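Local structure of 28 kDa product (Pseudomonas syringae pv. phaseolicola, 1UKF) at residues Ala8-Asn13 and Asp33-Met38; Ala19-Glu24 and Glu46-Gly51; Gly117-Leu122 and Ala135-Gly140; Gly140-Leu145 and Glu152-Arg157. The protein is the mature, self-cleaved part of a papain-like cysteine protease that interacts with PBS1 in infected plant cells and probably impairs plant defence where matching resistance genes are missing. One frame throughout, in Å; residues are numbered along the deposited sequence.

Contact 1: residues Ala8-Asn13 and Asp33-Met38; sequences ASRDVN and DAESRM
A8 and E35 approach to 5.2 Å between CA atoms where edge strand 6-9 meets the first turn of helix 34-41. Segment 8-13 runs on past it, with R10 CA 6.5 Å from M38 CA. The helix start is fixed by a capping box, in which D33 OD1 accepts from S36 N at 2.9 Å. Towards the strand the helix offers A34 and M38, and A8 fits its methyl between them, CB 3.5 Å from M38 CG. E35 bends its carboxylate back over A8, OE2 3.0 Å from A8 CB. R10 lies on M38: its CG is anti to the backbone N (chi1 -154°), and bends at the next two torsions fold the guanidinium back, so that NE donates to S9 O and one face rests on M38 CB, 3.7 Å above the plane. E35 OE1 reaches the edge of that group in plane, a long salt bridge of 3.7 Å to R10 NH2. Water 1 spans that gap, accepting from R10 NH2 and donating to E35 OE1 and S9 O. The stronger partners of R10 lie outside: NH1 forms salt bridges with D42 and D39. The chemistry is thus a buried methyl beside an arginine whose charge the surrounding carboxylates probably stabilise.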
loop_
_atom_site.group_PDB
_atom_site.type_symbol
_atom_site.label_atom_id
_atom_site.label_comp_id
_atom_site.label_asym_id
_atom_site.label_seq_id
_atom_site.Cartn_x
_atom_site.Cartn_y
_atom_site.Cartn_z
ATOM N N ALA A 8 -4.670 -8.560 11.842
ATOM C CA ALA A 8 -5.719 -7.645 12.283
ATOM C C ALA A 8 -6.629 -7.318 11.106
ATOM O O ALA A 8 -6.353 -6.408 10.321
ATOM C CB ALA A 8 -5.111 -6.367 12.856
ATOM N N SER A 9 -7.711 -8.077 10.985
ATOM C CA SER A 9 -8.674 -7.890 9.910
ATOM C C SER A 9 -9.537 -6.662 10.178
ATOM O O SER A 9 -10.076 -6.496 11.276
ATOM C CB SER A 9 -9.561 -9.129 9.791
ATOM O OG SER A 9 -10.525 -8.966 8.769
ATOM N N ARG A 10 -9.666 -5.798 9.176
ATOM C CA ARG A 10 -10.471 -4.593 9.320
ATOM C C ARG A 10 -10.608 -3.877 7.984
ATOM O O ARG A 10 -9.612 -3.476 7.383
ATOM C CB ARG A 10 -9.829 -3.637 10.331
ATOM C CG ARG A 10 -10.819 -2.684 11.014
ATOM C CD ARG A 10 -11.671 -3.434 12.041
ATOM N NE ARG A 10 -10.820 -4.049 13.058
ATOM C CZ ARG A 10 -10.319 -3.404 14.106
ATOM N NH1 ARG A 10 -10.593 -2.119 14.295
ATOM N NH2 ARG A 10 -9.514 -4.034 14.950
ATOM N N ASP A 11 -11.842 -3.734 7.513
ATOM C CA ASP A 11 -12.094 -3.010 6.276
ATOM C C ASP A 11 -12.307 -1.565 6.711
ATOM O O ASP A 11 -13.376 -1.215 7.218
ATOM C CB ASP A 11 -13.353 -3.537 5.590
ATOM C CG ASP A 11 -13.696 -2.767 4.325
ATOM O OD1 ASP A 11 -13.073 -1.715 4.063
ATOM O OD2 ASP A 11 -14.605 -3.214 3.591
ATOM N N VAL A 12 -11.288 -0.734 6.531
ATOM C CA VAL A 12 -11.373 0.663 6.940
ATOM C C VAL A 12 -11.426 1.627 5.760
ATOM O O VAL A 12 -11.297 2.840 5.940
ATOM C CB VAL A 12 -10.169 1.038 7.848
ATOM C CG1 VAL A 12 -10.200 0.197 9.115
ATOM C CG2 VAL A 12 -8.850 0.821 7.110
ATOM N N ASN A 13 -11.671 1.090 4.564
ATOM C CA ASN A 13 -11.686 1.902 3.349
ATOM C C ASN A 13 -13.054 2.179 2.728
ATOM O O ASN A 13 -13.153 2.437 1.528
ATOM C CB ASN A 13 -10.763 1.244 2.311
ATOM C CG ASN A 13 -10.395 2.179 1.172
ATOM O OD1 ASN A 13 -10.133 3.363 1.383
ATOM N ND2 ASN A 13 -10.345 1.640 -0.043
ATOM N N ASP A 33 0.255 -2.487 18.472
ATOM C CA ASP A 33 0.229 -3.756 17.758
ATOM C C ASP A 33 -0.734 -3.630 16.583
ATOM O O ASP A 33 -1.361 -2.588 16.397
ATOM C CB ASP A 33 -0.188 -4.911 18.681
ATOM C CG ASP A 33 -1.429 -4.601 19.490
ATOM O OD1 ASP A 33 -2.409 -4.080 18.921
ATOM O OD2 ASP A 33 -1.431 -4.894 20.705
ATOM N N ALA A 34 -0.847 -4.685 15.786
ATOM C CA ALA A 34 -1.719 -4.657 14.617
ATOM C C ALA A 34 -3.152 -4.252 14.950
ATOM O O ALA A 34 -3.751 -3.439 14.242
ATOM C CB ALA A 34 -1.706 -6.013 13.926
ATOM N N GLU A 35 -3.703 -4.814 16.022
ATOM C CA GLU A 35 -5.071 -4.502 16.424
ATOM C C GLU A 35 -5.252 -3.029 16.767
ATOM O O GLU A 35 -6.225 -2.401 16.336
ATOM C CB GLU A 35 -5.479 -5.352 17.632
ATOM C CG GLU A 35 -5.520 -6.844 17.364
ATOM C CD GLU A 35 -6.518 -7.215 16.287
ATOM O OE1 GLU A 35 -7.710 -6.871 16.435
ATOM O OE2 GLU A 35 -6.114 -7.854 15.294
ATOM N N SER A 36 -4.326 -2.472 17.542
ATOM C CA SER A 36 -4.439 -1.070 17.917
ATOM C C SER A 36 -4.248 -0.166 16.704
ATOM O O SER A 36 -4.828 0.916 16.643
ATOM C CB SER A 36 -3.439 -0.712 19.028
ATOM O OG SER A 36 -2.098 -0.827 18.596
ATOM N N ARG A 37 -3.451 -0.607 15.733
ATOM C CA ARG A 37 -3.241 0.197 14.531
ATOM C C ARG A 37 -4.526 0.230 13.712
ATOM O O ARG A 37 -4.888 1.266 13.153
ATOM C CB ARG A 37 -2.082 -0.358 13.695
ATOM C CG ARG A 37 -0.715 -0.109 14.330
ATOM C CD ARG A 37 0.427 -0.379 13.364
ATOM N NE ARG A 37 0.711 -1.799 13.168
ATOM C CZ ARG A 37 1.392 -2.555 14.026
ATOM N NH1 ARG A 37 1.860 -2.032 15.151
ATOM N NH2 ARG A 37 1.635 -3.827 13.742
ATOM N N MET A 38 -5.226 -0.897 13.649
ATOM C CA MET A 38 -6.477 -0.923 12.907
ATOM C C MET A 38 -7.546 -0.128 13.663
ATOM O O MET A 38 -8.394 0.517 13.045
ATOM C CB MET A 38 -6.931 -2.365 12.662
ATOM C CG MET A 38 -5.987 -3.145 11.744
ATOM S SD MET A 38 -5.664 -2.359 10.128
ATOM C CE MET A 38 -4.088 -1.548 10.442
HETATM O O HOH W 1 -9.568 -6.792 13.874
#

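Contact 2: residues Ala19-Glu24 and Glu46-Gly51; sequences AGLSTE and EGQSRG
E24 and R50 both place CG anti to the backbone N (chi1 173° and -164°) and both bend at the next torsion, and the two chains cross at about a right angle. What meets is the carboxylate of E24 and the aliphatic stem of R50: E24 OE1 lies 3.1 Å from R50 CG, whereas R50 NE is 4.7 Å from that oxygen. The acid finds its polar partners elsewhere, OE1 in a salt bridge with R54 and OE2 in a hydrogen bond with H40, and these bonds hold the carboxylate turned across the stem. L21 has CG anti to the carbonyl carbon, which carries CD2 at a slant across the bent side chain of Q48, 3.9 Å from Q48 NE2. That amide is itself gripped by L41 O and V12 O through NE2 and by N15 through OE1, giving the leucine a firmly held neighbour.

Glycines let the backbones come together. G51 CA packs against E24 CB, while G20 CA makes a CA-H...O contact of 3.3 Å with G51 O; with no side chain on G20 or G51, the backbones themselves touch. The axes of 19-24 and 46-51 approach to 8.4 Å and run at 121° to each other. Helix 18-27 starts at the active-site C18, and the side chain of L21 is about 6 Å from that of C18. A helix led by the catalytic cysteine and packed against a helical lobe is a hallmark of the papain-like fold.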
loop_
_atom_site.group_PDB
_atom_site.type_symbol
_atom_site.label_atom_id
_atom_site.label_comp_id
_atom_site.label_asym_id
_atom_site.label_seq_id
_atom_site.Cartn_x
_atom_site.Cartn_y
_atom_site.Cartn_z
ATOM N N ALA A 19 -4.945 5.804 -0.380
ATOM C CA ALA A 19 -3.595 6.354 -0.347
ATOM C C ALA A 19 -3.339 7.067 0.980
ATOM O O ALA A 19 -2.270 6.917 1.574
ATOM C CB ALA A 19 -3.377 7.308 -1.518
ATOM N N GLY A 20 -4.321 7.842 1.435
ATOM C CA GLY A 20 -4.184 8.557 2.693
ATOM C C GLY A 20 -4.085 7.622 3.888
ATOM O O GLY A 20 -3.242 7.821 4.762
ATOM N N LEU A 21 -4.951 6.611 3.938
ATOM C CA LEU A 21 -4.931 5.640 5.029
ATOM C C LEU A 21 -3.628 4.850 5.027
ATOM O O LEU A 21 -3.053 4.591 6.086
ATOM C CB LEU A 21 -6.107 4.668 4.904
ATOM C CG LEU A 21 -7.499 5.223 5.221
ATOM C CD1 LEU A 21 -8.559 4.216 4.792
ATOM C CD2 LEU A 21 -7.612 5.527 6.715
ATOM N N SER A 22 -3.165 4.462 3.843
ATOM C CA SER A 22 -1.930 3.700 3.726
ATOM C C SER A 22 -0.744 4.521 4.210
ATOM O O SER A 22 0.159 3.994 4.866
ATOM C CB SER A 22 -1.713 3.255 2.278
ATOM O OG SER A 22 -2.681 2.290 1.913
ATOM N N THR A 23 -0.743 5.813 3.895
ATOM C CA THR A 23 0.350 6.669 4.331
ATOM C C THR A 23 0.286 6.873 5.845
ATOM O O THR A 23 1.321 6.880 6.515
ATOM C CB THR A 23 0.326 8.023 3.596
ATOM O OG1 THR A 23 0.436 7.791 2.185
ATOM C CG2 THR A 23 1.500 8.892 4.031
ATOM N N GLU A 24 -0.920 7.018 6.393
ATOM C CA GLU A 24 -1.067 7.175 7.841
ATOM C C GLU A 24 -0.544 5.902 8.513
ATOM O O GLU A 24 0.136 5.967 9.536
ATOM C CB GLU A 24 -2.540 7.419 8.203
ATOM C CG GLU A 24 -2.861 7.445 9.705
ATOM C CD GLU A 24 -2.237 8.611 10.456
ATOM O OE1 GLU A 24 -1.690 9.535 9.819
ATOM O OE2 GLU A 24 -2.308 8.605 11.705
ATOM N N GLU A 46 -9.088 8.372 15.246
ATOM C CA GLU A 46 -8.379 9.555 14.775
ATOM C C GLU A 46 -7.684 9.297 13.441
ATOM O O GLU A 46 -7.576 10.197 12.606
ATOM C CB GLU A 46 -7.344 9.987 15.821
ATOM C CG GLU A 46 -6.414 11.105 15.374
ATOM C CD GLU A 46 -7.124 12.432 15.203
ATOM O OE1 GLU A 46 -6.486 13.387 14.709
ATOM O OE2 GLU A 46 -8.314 12.524 15.567
ATOM N N GLY A 47 -7.219 8.064 13.252
ATOM C CA GLY A 47 -6.533 7.697 12.024
ATOM C C GLY A 47 -7.395 7.804 10.781
ATOM O O GLY A 47 -6.875 8.055 9.693
ATOM N N GLN A 48 -8.701 7.606 10.924
ATOM C CA GLN A 48 -9.599 7.709 9.781
ATOM C C GLN A 48 -9.608 9.166 9.316
ATOM O O GLN A 48 -9.523 9.442 8.119
ATOM C CB GLN A 48 -11.014 7.249 10.165
ATOM C CG GLN A 48 -12.062 7.387 9.062
ATOM C CD GLN A 48 -11.973 6.346 7.946
ATOM O OE1 GLN A 48 -12.582 6.522 6.892
ATOM N NE2 GLN A 48 -11.246 5.260 8.179
ATOM N N SER A 49 -9.690 10.104 10.260
ATOM C CA SER A 49 -9.683 11.522 9.908
ATOM C C SER A 49 -8.320 11.960 9.384
ATOM O O SER A 49 -8.240 12.710 8.413
ATOM C CB SER A 49 -10.067 12.387 11.111
ATOM O OG SER A 49 -11.471 12.427 11.284
ATOM N N ARG A 50 -7.249 11.501 10.026
ATOM C CA ARG A 50 -5.908 11.865 9.585
ATOM C C ARG A 50 -5.677 11.278 8.193
ATOM O O ARG A 50 -5.113 11.936 7.314
ATOM C CB ARG A 50 -4.851 11.333 10.557
ATOM C CG ARG A 50 -3.485 11.980 10.393
ATOM C CD ARG A 50 -3.507 13.431 10.857
ATOM N NE ARG A 50 -2.275 14.140 10.522
ATOM C CZ ARG A 50 -1.925 14.494 9.290
ATOM N NH1 ARG A 50 -2.714 14.207 8.263
ATOM N NH2 ARG A 50 -0.782 15.135 9.083
ATOM N N GLY A 51 -6.118 10.039 7.998
ATOM C CA GLY A 51 -5.963 9.393 6.708
ATOM C C GLY A 51 -6.726 10.153 5.642
ATOM O O GLY A 51 -6.258 10.297 4.514
#

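Contact 3: residues Gly117-Leu122 and Ala135-Gly140; sequences GRKHLL and ACSCEG
The imidazole of H120 meets C136 SG obliquely, with the sulfur 5.2 Å from the ring centroid and 62° off the ring normal; V113, E183 and R185 also touch this side chain, and its NE2 makes a weak hydrogen bond to D112 O. The two residues form a hydrogen-bonded pair of the antiparallel beta hairpin 119-126/130-139, part of the central sheet of the papain-like fold. C136 holds its sulfur between the backbone N and the carbonyl carbon (chi1 59°), 3.8 Å from H120 CB, and L122 CD1 packs on it too.

H120 N donates to C136 O at 2.9 Å and C136 N returns the bond to H120 O, with C138 N to R118 O continuing the series and G117 N to C138 O closing it. K119 with S137, a non-hydrogen-bonded pair, stands between these bonds, and L121 with A135 follows beyond H120 and C136. Both pairs lie on the face away from H120, where L121 and A135 pack on S22 of helix 18-27. The guanidinium of R118 leaves the hairpin, its NH1 held by the same D112 O. K119 runs extended over S137, its CG and CE each 3.6 Å from S137 OG, before it turns at the last torsion. Turned in this way, K119 NZ donates at 3.2 Å to water 2, which lies 2.8 Å from S137 OG and donates to C138 O.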
loop_
_atom_site.group_PDB
_atom_site.type_symbol
_atom_site.label_atom_id
_atom_site.label_comp_id
_atom_site.label_asym_id
_atom_site.label_seq_id
_atom_site.Cartn_x
_atom_site.Cartn_y
_atom_site.Cartn_z
ATOM N N GLY A 117 14.225 -2.895 6.845
ATOM C CA GLY A 117 14.293 -1.447 6.850
ATOM C C GLY A 117 13.514 -0.724 5.768
ATOM O O GLY A 117 13.302 0.483 5.866
ATOM N N ARG A 118 13.077 -1.441 4.739
ATOM C CA ARG A 118 12.339 -0.800 3.654
ATOM C C ARG A 118 10.864 -0.562 3.928
ATOM O O ARG A 118 10.184 -1.377 4.557
ATOM C CB ARG A 118 12.478 -1.606 2.361
ATOM C CG ARG A 118 13.900 -1.693 1.828
ATOM C CD ARG A 118 13.930 -2.243 0.409
ATOM N NE ARG A 118 15.297 -2.380 -0.092
ATOM C CZ ARG A 118 15.613 -2.809 -1.309
ATOM N NH1 ARG A 118 14.661 -3.147 -2.167
ATOM N NH2 ARG A 118 16.887 -2.905 -1.670
ATOM N N LYS A 119 10.385 0.578 3.445
ATOM C CA LYS A 119 8.987 0.966 3.574
ATOM C C LYS A 119 8.496 1.326 2.185
ATOM O O LYS A 119 9.235 1.916 1.398
ATOM C CB LYS A 119 8.835 2.175 4.498
ATOM C CG LYS A 119 9.007 1.851 5.968
ATOM C CD LYS A 119 8.566 3.013 6.842
ATOM C CE LYS A 119 8.646 2.658 8.321
ATOM N NZ LYS A 119 10.049 2.446 8.759
ATOM N N HIS A 120 7.254 0.968 1.878
ATOM C CA HIS A 120 6.698 1.271 0.565
ATOM C C HIS A 120 5.231 1.616 0.588
ATOM O O HIS A 120 4.465 1.116 1.412
ATOM C CB HIS A 120 6.791 0.072 -0.390
ATOM C CG HIS A 120 8.179 -0.306 -0.790
ATOM N ND1 HIS A 120 8.729 0.033 -2.008
ATOM C CD2 HIS A 120 9.115 -1.036 -0.144
ATOM C CE1 HIS A 120 9.945 -0.477 -2.093
ATOM N NE2 HIS A 120 10.203 -1.129 -0.975
ATOM N N LEU A 121 4.857 2.480 -0.344
ATOM C CA LEU A 121 3.460 2.786 -0.594
ATOM C C LEU A 121 3.377 2.023 -1.919
ATOM O O LEU A 121 4.263 2.162 -2.768
ATOM C CB LEU A 121 3.214 4.276 -0.845
ATOM C CG LEU A 121 1.780 4.593 -1.294
ATOM C CD1 LEU A 121 0.790 4.289 -0.176
ATOM C CD2 LEU A 121 1.693 6.058 -1.691
ATOM N N LEU A 122 2.361 1.188 -2.090
ATOM C CA LEU A 122 2.221 0.427 -3.324
ATOM C C LEU A 122 0.881 0.732 -3.960
ATOM O O LEU A 122 -0.110 0.943 -3.265
ATOM C CB LEU A 122 2.299 -1.078 -3.049
ATOM C CG LEU A 122 3.523 -1.640 -2.322
ATOM C CD1 LEU A 122 3.314 -3.119 -2.053
ATOM C CD2 LEU A 122 4.775 -1.422 -3.155
ATOM N N ALA A 135 0.176 -0.420 1.710
ATOM C CA ALA A 135 1.497 -0.071 2.212
ATOM C C ALA A 135 2.149 -1.248 2.906
ATOM O O ALA A 135 1.488 -2.207 3.297
ATOM C CB ALA A 135 1.398 1.116 3.178
ATOM N N CYS A 136 3.461 -1.179 3.057
ATOM C CA CYS A 136 4.176 -2.241 3.741
ATOM C C CYS A 136 5.454 -1.708 4.364
ATOM O O CYS A 136 5.995 -0.684 3.940
ATOM C CB CYS A 136 4.475 -3.413 2.791
ATOM S SG CYS A 136 5.467 -3.027 1.334
ATOM N N SER A 137 5.910 -2.402 5.399
ATOM C CA SER A 137 7.114 -2.028 6.118
ATOM C C SER A 137 7.785 -3.299 6.592
ATOM O O SER A 137 7.133 -4.192 7.136
ATOM C CB SER A 137 6.758 -1.150 7.316
ATOM O OG SER A 137 7.911 -0.835 8.078
ATOM N N CYS A 138 9.090 -3.382 6.373
ATOM C CA CYS A 138 9.841 -4.553 6.779
ATOM C C CYS A 138 10.748 -4.166 7.936
ATOM O O CYS A 138 11.667 -3.359 7.776
ATOM C CB CYS A 138 10.661 -5.077 5.599
ATOM S SG CYS A 138 11.312 -6.741 5.819
ATOM N N GLU A 139 10.445 -4.725 9.105
ATOM C CA GLU A 139 11.197 -4.479 10.332
ATOM C C GLU A 139 11.996 -5.736 10.668
ATOM O O GLU A 139 11.468 -6.667 11.272
ATOM C CB GLU A 139 10.236 -4.163 11.485
ATOM C CG GLU A 139 9.548 -2.808 11.397
ATOM C CD GLU A 139 8.487 -2.616 12.472
ATOM O OE1 GLU A 139 8.746 -2.965 13.643
ATOM O OE2 GLU A 139 7.396 -2.103 12.148
ATOM N N GLY A 140 13.266 -5.763 10.276
ATOM C CA GLY A 140 14.084 -6.932 10.543
ATOM C C GLY A 140 13.543 -8.133 9.789
ATOM O O GLY A 140 13.425 -8.094 8.566
HETATM O O HOH W 2 10.724 -0.565 7.973
#

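Contact 4: residues Gly140-Leu145 and Glu152-Arg157; sequences GSQFKL and EFQSSR
Q142 and Q154 join their amides across the antiparallel beta hairpin 142-147/151-156: Q142 NE2 donates to Q154 OE1 at 2.7 Å, but from above the carbonyl plane and well off a lone pair, the two amide planes being 89° apart. K144 lies beside Q154 and points the same way, CG to CG 3.9 Å. On the opposite face F143 and L145 pair with S155 and F153 through two backbone hydrogen bonds each. L145 CD2 crosses to F153 CD1 at 4.1 Å, and L145 O lies in plane at the edge of that ring. S155 OG, set between the backbone N and the carbonyl carbon (chi1 74°), comes to the edge of the F143 ring, 3.6 Å from CD2. Beyond the strands R157 NH1 donates to G140 O at 2.7 Å, with the oxygen in the guanidinium plane but NH1 above the G140 carbonyl plane.

Further bonds position these groups. S155 OG donates to S156 O, which fixes its rotation, and helix 160-173 packs over F143, F153 and S155. K144 NZ is tied to E139 and S29 O. The side chain of L145 is about 4 Å from that of the active-site D147, which ends the same strand. E152 is held by R37 through OE2 and by W25 through OE1. Its OE2 in turn steadies the glutamine pair, accepting from Q154 NE2 at 2.9 Å on the anti side of the carboxylate.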
loop_
_atom_site.group_PDB
_atom_site.type_symbol
_atom_site.label_atom_id
_atom_site.label_comp_id
_atom_site.label_asym_id
_atom_site.label_seq_id
_atom_site.Cartn_x
_atom_site.Cartn_y
_atom_site.Cartn_z
ATOM N N GLY A 140 13.266 -5.763 10.276
ATOM C CA GLY A 140 14.084 -6.932 10.543
ATOM C C GLY A 140 13.543 -8.133 9.789
ATOM O O GLY A 140 13.425 -8.094 8.566
ATOM N N SER A 141 13.201 -9.196 10.511
ATOM C CA SER A 141 12.663 -10.399 9.881
ATOM C C SER A 141 11.151 -10.314 9.678
ATOM O O SER A 141 10.566 -11.131 8.970
ATOM C CB SER A 141 12.988 -11.629 10.733
ATOM O OG SER A 141 12.412 -12.797 10.174
ATOM N N GLN A 142 10.530 -9.311 10.292
ATOM C CA GLN A 142 9.083 -9.122 10.221
ATOM C C GLN A 142 8.590 -8.226 9.080
ATOM O O GLN A 142 8.891 -7.033 9.040
ATOM C CB GLN A 142 8.591 -8.563 11.560
ATOM C CG GLN A 142 7.110 -8.215 11.616
ATOM C CD GLN A 142 6.718 -7.605 12.949
ATOM O OE1 GLN A 142 7.383 -6.694 13.447
ATOM N NE2 GLN A 142 5.632 -8.099 13.531
ATOM N N PHE A 143 7.824 -8.809 8.163
ATOM C CA PHE A 143 7.263 -8.062 7.040
ATOM C C PHE A 143 5.798 -7.753 7.344
ATOM O O PHE A 143 5.001 -8.663 7.574
ATOM C CB PHE A 143 7.359 -8.871 5.745
ATOM C CG PHE A 143 6.740 -8.184 4.559
ATOM C CD1 PHE A 143 7.283 -7.004 4.060
ATOM C CD2 PHE A 143 5.596 -8.702 3.958
ATOM C CE1 PHE A 143 6.694 -6.347 2.980
ATOM C CE2 PHE A 143 5.001 -8.051 2.877
ATOM C CZ PHE A 143 5.551 -6.871 2.388
ATOM N N LYS A 144 5.456 -6.467 7.354
ATOM C CA LYS A 144 4.091 -6.021 7.635
ATOM C C LYS A 144 3.469 -5.422 6.379
ATOM O O LYS A 144 4.117 -4.654 5.673
ATOM C CB LYS A 144 4.085 -4.942 8.721
ATOM C CG LYS A 144 4.671 -5.327 10.067
ATOM C CD LYS A 144 4.621 -4.123 11.004
ATOM C CE LYS A 144 5.151 -4.447 12.390
ATOM N NZ LYS A 144 5.123 -3.243 13.266
ATOM N N LEU A 145 2.212 -5.763 6.114
ATOM C CA LEU A 145 1.516 -5.225 4.955
ATOM C C LEU A 145 0.112 -4.804 5.360
ATOM O O LEU A 145 -0.600 -5.542 6.043
ATOM C CB LEU A 145 1.460 -6.260 3.826
ATOM C CG LEU A 145 0.806 -5.780 2.524
ATOM C CD1 LEU A 145 1.426 -6.504 1.344
ATOM C CD2 LEU A 145 -0.701 -6.001 2.577
ATOM N N GLU A 152 -4.422 -5.587 8.366
ATOM C CA GLU A 152 -2.984 -5.810 8.400
ATOM C C GLU A 152 -2.616 -7.285 8.350
ATOM O O GLU A 152 -3.275 -8.133 8.967
ATOM C CB GLU A 152 -2.367 -5.167 9.650
ATOM C CG GLU A 152 -0.833 -5.141 9.615
ATOM C CD GLU A 152 -0.205 -4.392 10.779
ATOM O OE1 GLU A 152 -0.686 -3.289 11.118
ATOM O OE2 GLU A 152 0.788 -4.907 11.341
ATOM N N PHE A 153 -1.560 -7.574 7.599
ATOM C CA PHE A 153 -1.042 -8.924 7.433
ATOM C C PHE A 153 0.431 -8.898 7.795
ATOM O O PHE A 153 1.086 -7.857 7.703
ATOM C CB PHE A 153 -1.194 -9.387 5.982
ATOM C CG PHE A 153 -2.608 -9.367 5.482
ATOM C CD1 PHE A 153 -3.194 -8.180 5.050
ATOM C CD2 PHE A 153 -3.366 -10.531 5.477
ATOM C CE1 PHE A 153 -4.521 -8.154 4.621
ATOM C CE2 PHE A 153 -4.690 -10.519 5.052
ATOM C CZ PHE A 153 -5.270 -9.326 4.622
ATOM N N GLN A 154 0.953 -10.046 8.203
ATOM C CA GLN A 154 2.356 -10.150 8.562
ATOM C C GLN A 154 2.909 -11.503 8.163
ATOM O O GLN A 154 2.195 -12.511 8.170
ATOM C CB GLN A 154 2.545 -9.940 10.067
ATOM C CG GLN A 154 2.426 -8.485 10.503
ATOM C CD GLN A 154 2.605 -8.309 11.996
ATOM O OE1 GLN A 154 3.278 -9.111 12.647
ATOM N NE2 GLN A 154 2.023 -7.247 12.546
ATOM N N SER A 155 4.186 -11.512 7.801
ATOM C CA SER A 155 4.870 -12.735 7.409
ATOM C C SER A 155 6.351 -12.535 7.648
ATOM O O SER A 155 6.803 -11.430 7.936
ATOM C CB SER A 155 4.656 -13.025 5.919
ATOM O OG SER A 155 5.420 -12.146 5.102
ATOM N N SER A 156 7.105 -13.617 7.557
ATOM C CA SER A 156 8.546 -13.510 7.689
ATOM C C SER A 156 8.947 -12.967 6.317
ATOM O O SER A 156 8.134 -12.964 5.388
ATOM C CB SER A 156 9.151 -14.898 7.876
ATOM O OG SER A 156 8.825 -15.723 6.772
ATOM N N ARG A 157 10.181 -12.502 6.167
ATOM C CA ARG A 157 10.597 -12.019 4.859
ATOM C C ARG A 157 10.538 -13.213 3.901
ATOM O O ARG A 157 10.213 -13.065 2.725
ATOM C CB ARG A 157 12.020 -11.444 4.909
ATOM C CG ARG A 157 12.197 -10.284 5.880
ATOM C CD ARG A 157 13.434 -9.447 5.556
ATOM N NE ARG A 157 14.671 -10.224 5.482
ATOM C CZ ARG A 157 15.637 -10.205 6.396
ATOM N NH1 ARG A 157 15.526 -9.455 7.484
ATOM N NH2 ARG A 157 16.738 -10.917 6.202
HETATM O O HOH W 3 12.559 -13.469 7.497
#

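Along the chain contacts 1 and 2 interleave, 8-13, 19-24, 33-38 and 46-51 following in that order, whereas contacts 3 and 4 come later and in series, sharing G140. The latter two are successive hairpins of one antiparallel sheet, their centres about 9 Å apart. Contact 1 fastens helix 34-41 to the edge strand of that sheet, next to strand 151-156 of contact 4, about 15 Å from it between centres. Contact 2 lies in the helical part, about 20 Å from contact 4 between centres, yet its S22 packs on contact 3. Contacts 2 and 3 thus join the helix beginning with C18 to the strand bearing H132, and contact 4 supplies that of D147, the papain-like division.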